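Hypothetical protein APE2540 (Aeropyrum pernix, PDB 1WDV) belongs to the ProX family of trans-editing proteins and probably hydrolyses mischarged aminoacyl-tRNA, with Ala-tRNA(Pro) as the likely substrate. Local coordinates at residues A[107-112]-A[141-146]; A[57-62]-A[113-118]. One frame throughout, in Å; residues are numbered along the deposited sequence.

Interaction 1 of 2, residues A[107-112]-A[141-146]; sequences IVLVVD and EATGAV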
# COMPACT_ATOMS: atom_id res chain seq x y z
N ILE A 107 7.26 9.77 4.33
CA ILE A 107 6.58 9.20 3.18
C ILE A 107 5.13 9.66 3.08
O ILE A 107 4.36 9.55 4.03
CB ILE A 107 6.69 7.66 3.23
CG1 ILE A 107 8.18 7.29 3.26
CG2 ILE A 107 5.94 7.05 2.00
CD1 ILE A 107 8.47 5.80 3.15
N VAL A 108 4.79 10.19 1.92
CA VAL A 108 3.46 10.71 1.65
C VAL A 108 2.57 9.63 1.09
O VAL A 108 2.90 9.01 0.07
CB VAL A 108 3.58 11.85 0.65
CG1 VAL A 108 2.19 12.34 0.26
CG2 VAL A 108 4.45 12.96 1.25
N LEU A 109 1.41 9.42 1.73
CA LEU A 109 0.49 8.37 1.28
C LEU A 109 -0.53 8.86 0.24
O LEU A 109 -1.13 9.93 0.40
CB LEU A 109 -0.25 7.80 2.50
CG LEU A 109 -1.27 6.67 2.27
CD1 LEU A 109 -0.50 5.45 1.79
CD2 LEU A 109 -2.02 6.37 3.56
N VAL A 110 -0.70 8.08 -0.82
CA VAL A 110 -1.64 8.39 -1.91
C VAL A 110 -2.49 7.13 -2.11
O VAL A 110 -1.96 6.03 -2.20
CB VAL A 110 -0.89 8.70 -3.24
CG1 VAL A 110 -1.88 8.98 -4.37
CG2 VAL A 110 0.06 9.90 -3.05
N VAL A 111 -3.81 7.28 -2.20
CA VAL A 111 -4.71 6.13 -2.36
C VAL A 111 -5.50 6.27 -3.65
O VAL A 111 -6.09 7.33 -3.90
CB VAL A 111 -5.68 6.02 -1.16
CG1 VAL A 111 -6.66 4.86 -1.35
CG2 VAL A 111 -4.88 5.73 0.11
N ASP A 112 -5.49 5.25 -4.50
CA ASP A 112 -6.26 5.34 -5.73
C ASP A 112 -7.75 5.35 -5.43
O ASP A 112 -8.25 4.49 -4.72
CB ASP A 112 -5.95 4.22 -6.70
CG ASP A 112 -6.52 4.51 -8.07
OD1 ASP A 112 -7.76 4.41 -8.27
OD2 ASP A 112 -5.75 4.89 -8.96
N GLU A 141 -9.28 8.47 5.94
CA GLU A 141 -9.67 9.37 7.02
C GLU A 141 -8.61 9.44 8.12
O GLU A 141 -8.33 10.51 8.66
CB GLU A 141 -11.01 8.95 7.60
CG GLU A 141 -11.48 9.90 8.70
CD GLU A 141 -12.93 9.72 9.05
OE1 GLU A 141 -13.79 10.02 8.18
OE2 GLU A 141 -13.20 9.30 10.19
N ALA A 142 -8.01 8.30 8.44
CA ALA A 142 -7.01 8.26 9.51
C ALA A 142 -5.69 8.93 9.19
O ALA A 142 -4.99 9.39 10.09
CB ALA A 142 -6.76 6.82 9.91
N THR A 143 -5.37 9.03 7.91
CA THR A 143 -4.06 9.54 7.51
C THR A 143 -4.05 10.86 6.76
O THR A 143 -2.99 11.49 6.63
CB THR A 143 -3.37 8.53 6.60
OG1 THR A 143 -4.19 8.34 5.43
CG2 THR A 143 -3.19 7.19 7.30
N GLY A 144 -5.21 11.26 6.25
CA GLY A 144 -5.28 12.48 5.45
C GLY A 144 -4.70 12.23 4.07
O GLY A 144 -4.38 13.17 3.32
N ALA A 145 -4.59 10.95 3.71
CA ALA A 145 -4.05 10.57 2.43
C ALA A 145 -4.71 11.28 1.26
O ALA A 145 -5.92 11.57 1.27
CB ALA A 145 -4.17 9.07 2.25
N VAL A 146 -3.91 11.54 0.24
CA VAL A 146 -4.37 12.15 -0.98
C VAL A 146 -5.08 11.09 -1.84
O VAL A 146 -4.50 10.05 -2.11
CB VAL A 146 -3.18 12.67 -1.81
CG1 VAL A 146 -3.68 13.34 -3.05
CG2 VAL A 146 -2.31 13.59 -0.96
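Val146, Leu109 and Ala145 bury the most surface where the chain leaves helix 136-143 and joins the edge of the sheet beside strand 108-112. Val146 is gripped through its backbone at both ends. Val146 N donates to Leu109 O at 3.2 Å, the donor nitrogen tilted 21° from the carbonyl plane, and Val146 O accepts a straighter bond from Val111 N at 2.9 Å (N-H...O 166°). Val146 O also meets Val110 CA at 3.3 Å in a CA-H...O contact. Val110 and Val146 thus form a parallel bridge with their side chains on one face, where both rest on Leu74 of helix 68-75.

The other face belongs to Leu109 and Val111. With CG anti to the backbone N (chi1 -179°), Leu109 extends toward the helix end, and Leu109 CD2 packs on Ala145 CB at 3.7 Å. Leu109 CD2 also lies 3.5 Å from Thr143 OG1, the two side chains crossing at about a right angle. Val111 CG2 reaches the same methyl, Ala145 CB, at 4.0 Å. Thr143 OG1 is hydrogen-bonded to Leu139 O and accepts from Ala145 N in an ST turn, while Gly144, with positive phi, takes the chain out of the helix. Leu139 covers Leu109 and Val111 as well. This is a helix-to-strand connection, its helix packed on one sheet face and its strand added in parallel at the edge of the mixed sheet.

Interaction 2 of 2, residues A[57-62]-A[113-118]; sequences AVVIPG and RILLSR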
# COMPACT_ATOMS: atom_id res chain seq x y z
N ALA A 57 4.04 6.62 -0.93
CA ALA A 57 3.56 5.23 -0.83
C ALA A 57 2.20 5.36 -1.53
O ALA A 57 1.34 6.10 -1.10
CB ALA A 57 3.37 4.82 0.63
N VAL A 58 2.04 4.62 -2.63
CA VAL A 58 0.85 4.72 -3.46
C VAL A 58 0.12 3.38 -3.46
O VAL A 58 0.64 2.38 -3.93
CB VAL A 58 1.29 5.10 -4.91
CG1 VAL A 58 0.05 5.41 -5.78
CG2 VAL A 58 2.24 6.33 -4.85
N VAL A 59 -1.11 3.39 -2.93
CA VAL A 59 -1.91 2.18 -2.83
C VAL A 59 -2.85 2.04 -4.00
O VAL A 59 -3.72 2.90 -4.22
CB VAL A 59 -2.74 2.19 -1.52
CG1 VAL A 59 -3.48 0.90 -1.38
CG2 VAL A 59 -1.80 2.39 -0.31
N ILE A 60 -2.66 0.96 -4.77
CA ILE A 60 -3.48 0.71 -5.95
C ILE A 60 -4.01 -0.72 -5.98
O ILE A 60 -3.52 -1.60 -5.26
CB ILE A 60 -2.69 0.97 -7.28
CG1 ILE A 60 -1.59 -0.07 -7.47
CG2 ILE A 60 -2.05 2.39 -7.25
CD1 ILE A 60 -0.93 -0.02 -8.89
N PRO A 61 -5.06 -0.96 -6.78
CA PRO A 61 -5.68 -2.29 -6.93
C PRO A 61 -4.64 -3.27 -7.48
O PRO A 61 -3.79 -2.90 -8.28
CB PRO A 61 -6.80 -2.07 -7.93
CG PRO A 61 -7.09 -0.62 -7.82
CD PRO A 61 -5.76 0.03 -7.62
N GLY A 62 -4.74 -4.52 -7.07
CA GLY A 62 -3.78 -5.52 -7.48
C GLY A 62 -3.75 -5.87 -8.95
O GLY A 62 -2.71 -6.38 -9.44
N ARG A 113 -8.48 6.31 -6.01
CA ARG A 113 -9.90 6.42 -5.68
C ARG A 113 -10.75 5.22 -6.08
O ARG A 113 -11.83 5.04 -5.52
CB ARG A 113 -10.52 7.72 -6.25
CG ARG A 113 -11.33 7.57 -7.50
CD ARG A 113 -11.83 8.88 -8.07
NE ARG A 113 -10.76 9.84 -8.32
CZ ARG A 113 -10.49 10.89 -7.55
NH1 ARG A 113 -11.20 11.14 -6.45
NH2 ARG A 113 -9.50 11.71 -7.88
N ILE A 114 -10.29 4.42 -7.04
CA ILE A 114 -11.09 3.25 -7.43
C ILE A 114 -11.27 2.30 -6.24
O ILE A 114 -12.20 1.49 -6.21
CB ILE A 114 -10.45 2.51 -8.66
CG1 ILE A 114 -11.44 1.50 -9.23
CG2 ILE A 114 -9.20 1.79 -8.26
CD1 ILE A 114 -11.05 1.00 -10.60
N LEU A 115 -10.41 2.42 -5.23
CA LEU A 115 -10.53 1.56 -4.07
C LEU A 115 -11.55 2.04 -3.03
O LEU A 115 -11.94 1.28 -2.16
CB LEU A 115 -9.18 1.43 -3.36
CG LEU A 115 -8.06 0.78 -4.17
CD1 LEU A 115 -6.75 0.93 -3.38
CD2 LEU A 115 -8.39 -0.71 -4.43
N LEU A 116 -12.01 3.28 -3.14
CA LEU A 116 -12.88 3.81 -2.10
C LEU A 116 -14.25 3.17 -1.89
O LEU A 116 -14.77 3.16 -0.75
CB LEU A 116 -12.99 5.32 -2.28
CG LEU A 116 -11.66 6.00 -1.93
CD1 LEU A 116 -11.79 7.48 -2.23
CD2 LEU A 116 -11.34 5.78 -0.45
N SER A 117 -14.85 2.61 -2.94
CA SER A 117 -16.14 1.96 -2.79
C SER A 117 -16.01 0.57 -2.19
O SER A 117 -17.01 -0.03 -1.78
CB SER A 117 -16.86 1.85 -4.14
OG SER A 117 -16.10 1.04 -5.01
N ARG A 118 -14.79 0.04 -2.13
CA ARG A 118 -14.60 -1.30 -1.57
C ARG A 118 -14.51 -1.23 -0.05
O ARG A 118 -13.70 -0.48 0.50
CB ARG A 118 -13.34 -1.96 -2.15
CG ARG A 118 -13.22 -3.45 -1.80
CD ARG A 118 -14.10 -4.32 -2.69
NE ARG A 118 -13.54 -4.46 -4.04
CZ ARG A 118 -14.12 -5.19 -4.98
NH1 ARG A 118 -15.27 -5.81 -4.71
NH2 ARG A 118 -13.53 -5.36 -6.16
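A buried, mainly apolar contact joins the end of strand 55-61 to the 3-10 turn that follows strand 108-112, with no hydrogen bond between the two segments. Leu115 has the largest share, dividing its two methyls between two residues of the strand. Leu115 CD1 lies 3.8 Å from Val59 CG1 and 3.7 Å from Val59 O, the Val59 and Leu115 side chains crossing at about a right angle. Leu115 CD2 lies against the proline ring, 3.6 Å from Pro61 CG. This reach follows from CG standing anti to the carbonyl carbon (chi1 -63°), which sends the branch toward the strand. Cut back to an alanine, Leu115 would lose both methyls, which would probably open a gap between Val59 and Pro61 and leave Val43 of strand 43-50 without one of its apolar partners. Pro61 CG is also met by Ile114 CG2 at 3.2 Å, tighter than usual van der Waals contact, so the ring has a neighbour from each of two successive turn residues. Leu116 N to Arg113 O closes the 3-10 turn, and Arg118 N to Leu115 O the type I turn after it. The arrangement is that of a short 3-10 turn at a strand's end, folding its apolar side chains against the neighbouring parallel strand.

The two interactions meet in the mixed sheet, where strands 55-61 and 108-112 run parallel as neighbours; their centres are 11 Å apart. Ala57 makes the direct link, Ala57 N lying 2.8 Å from Val108 O and Ala57 O 2.9 Å from Val110 N, both probable hydrogen bonds. Leu109 CD1 adds packing, 3.5 Å from Ala57 O. Strand 108-112 therefore has residues 55-61 along one edge and Val146 along the other, and its continuation at 113-118 turns back over the end of strand 55-61. Asp112, at the junction, bonds to Ile114 N through OD1 and to Val150 N through OD2, tying the turn to the segment after strand 146-148.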